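Local coordinates for geranyltranstransferase (Stenotrophomonas maltophilia, PDB 7LBJ), which probably makes farnesyl diphosphate or a longer polyprenyl diphosphate by magnesium-dependent joining of isoprenoid units, as other prenyltransferases of its family do, at residues A86-H91 against S157-G162. Numbering follows the deposited sequence.
Sequences AYSLVH and SGMCGG
M159 reaches S88 and Y87 because its first two side-chain torsions are both extended (chi1 -177°), carrying the sulfur straight across from helix 159-168, while chi3 of 73° bends the terminal methyl round; Y87, with an unusual chi1 of 112°, directs its ring toward that helix. SD rests 3.5 Å from S88 CB, and CE comes 3.6 Å from Y87 CE2, approaching the ring obliquely. An unbranched, flexible methionine suits this place: it spans the gap between segments 86-91 and 157-162, whose nearest CA atoms, those of S88 and C160, are 8.2 Å apart. Serine is small enough to admit the sulfur, and its OG hydrogen-bonds the carbonyl of H85 in its own helix. The long, flat tyrosine offers carbon for the methyl to pack on; its OH lies 3.5 Å from C160 SG, a doubtful contact, since the cysteine adopts two conformers. Across the ring from CE2, Y87 CD1 sits 4.0 Å above one face of the H91 imidazole, toward its rim, while H91 ND1 lies at the tyrosine edge in the ring plane. ND1 hydrogen-bonds D123 of the second subunit, on which Y87 also packs, so this buried junction adjoins the dimer interface of the largely helical prenyltransferase fold. With no hydrogen bond crossing between the segments, their association probably rests mainly on dispersion and burial of polarisable sulfur, methyl and aromatic groups.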
loop_
_atom_site.group_PDB
_atom_site.type_symbol
_atom_site.label_atom_id
_atom_site.label_comp_id
_atom_site.label_asym_id
_atom_site.label_seq_id
_atom_site.Cartn_x
_atom_site.Cartn_y
_atom_site.Cartn_z
ATOM N N ALA A 86 -7.754 -4.398 7.732
ATOM C CA ALA A 86 -6.979 -5.330 8.541
ATOM C C ALA A 86 -5.552 -4.842 8.733
ATOM O O ALA A 86 -5.014 -4.910 9.844
ATOM C CB ALA A 86 -6.979 -6.725 7.900
ATOM N N TYR A 87 -4.910 -4.372 7.653
ATOM C CA TYR A 87 -3.534 -3.913 7.785
ATOM C C TYR A 87 -3.470 -2.734 8.750
ATOM O O TYR A 87 -2.541 -2.631 9.556
ATOM C CB TYR A 87 -2.928 -3.564 6.398
ATOM C CG TYR A 87 -2.637 -2.079 6.152
ATOM C CD1 TYR A 87 -1.637 -1.404 6.859
ATOM C CD2 TYR A 87 -3.345 -1.357 5.198
ATOM C CE1 TYR A 87 -1.395 -0.034 6.663
ATOM C CE2 TYR A 87 -3.089 0.011 4.985
ATOM C CZ TYR A 87 -2.121 0.650 5.718
ATOM O OH TYR A 87 -1.884 1.985 5.515
ATOM N N SER A 88 -4.462 -1.839 8.700
ATOM C CA SER A 88 -4.391 -0.649 9.544
ATOM C C SER A 88 -4.438 -1.029 11.013
ATOM O O SER A 88 -3.796 -0.385 11.848
ATOM C CB SER A 88 -5.535 0.315 9.221
ATOM O OG SER A 88 -6.776 -0.202 9.702
ATOM N N LEU A 89 -5.173 -2.093 11.339
ATOM C CA LEU A 89 -5.270 -2.520 12.731
ATOM C C LEU A 89 -3.985 -3.185 13.202
ATOM O O LEU A 89 -3.603 -3.031 14.364
ATOM C CB LEU A 89 -6.449 -3.474 12.908
ATOM C CG LEU A 89 -7.831 -2.910 12.589
ATOM C CD1 LEU A 89 -8.930 -3.959 12.845
ATOM C CD2 LEU A 89 -8.086 -1.652 13.388
ATOM N N VAL A 90 -3.324 -3.951 12.319
ATOM C CA VAL A 90 -2.043 -4.560 12.671
ATOM C C VAL A 90 -1.046 -3.487 13.059
ATOM O O VAL A 90 -0.330 -3.612 14.063
ATOM C CB VAL A 90 -1.511 -5.421 11.510
ATOM C CG1 VAL A 90 -0.072 -5.872 11.803
ATOM C CG2 VAL A 90 -2.388 -6.614 11.327
ATOM N N HIS A 91 -0.987 -2.405 12.277
ATOM C CA HIS A 91 -0.074 -1.319 12.622
ATOM C C HIS A 91 -0.569 -0.524 13.832
ATOM O O HIS A 91 0.228 -0.193 14.718
ATOM C CB HIS A 91 0.139 -0.415 11.404
ATOM C CG HIS A 91 1.017 -1.034 10.366
ATOM N ND1 HIS A 91 1.410 -0.366 9.223
ATOM C CD2 HIS A 91 1.563 -2.276 10.288
ATOM C CE1 HIS A 91 2.173 -1.171 8.494
ATOM N NE2 HIS A 91 2.295 -2.327 9.126
ATOM N N SER A 157 -4.743 11.381 2.689
ATOM C CA SER A 157 -6.014 12.104 2.579
ATOM C C SER A 157 -7.177 11.358 3.217
ATOM O O SER A 157 -8.270 11.927 3.325
ATOM C CB SER A 157 -6.368 12.380 1.113
ATOM O OG SER A 157 -5.344 13.111 0.474
ATOM N N GLY A 158 -6.973 10.109 3.615
ATOM C CA GLY A 158 -8.006 9.333 4.272
ATOM C C GLY A 158 -7.478 8.654 5.518
ATOM O O GLY A 158 -6.968 9.311 6.438
ATOM N N MET A 159 -7.548 7.324 5.519
ATOM C CA MET A 159 -7.310 6.540 6.726
ATOM C C MET A 159 -5.992 6.893 7.407
ATOM O O MET A 159 -5.961 7.150 8.617
ATOM C CB MET A 159 -7.344 5.049 6.379
ATOM C CG MET A 159 -7.170 4.134 7.580
ATOM S SD MET A 159 -7.132 2.419 6.998
ATOM C CE MET A 159 -5.494 2.394 6.246
ATOM N N CYS A 160 -4.887 6.905 6.647
ATOM C CA CYS A 160 -3.583 7.198 7.242
ATOM C C CYS A 160 -3.544 8.585 7.854
ATOM O O CYS A 160 -2.982 8.775 8.942
ATOM C CB CYS A 160 -2.468 7.100 6.209
ATOM S SG CYS A 160 -1.957 5.440 5.887
ATOM N N GLY A 161 -4.088 9.578 7.148
ATOM C CA GLY A 161 -4.133 10.925 7.713
ATOM C C GLY A 161 -4.920 10.971 9.009
ATOM O O GLY A 161 -4.541 11.666 9.961
ATOM N N GLY A 162 -6.028 10.234 9.067
ATOM C CA GLY A 162 -6.824 10.217 10.283
ATOM C C GLY A 162 -6.104 9.543 11.432
ATOM O O GLY A 162 -6.175 10.009 12.578
#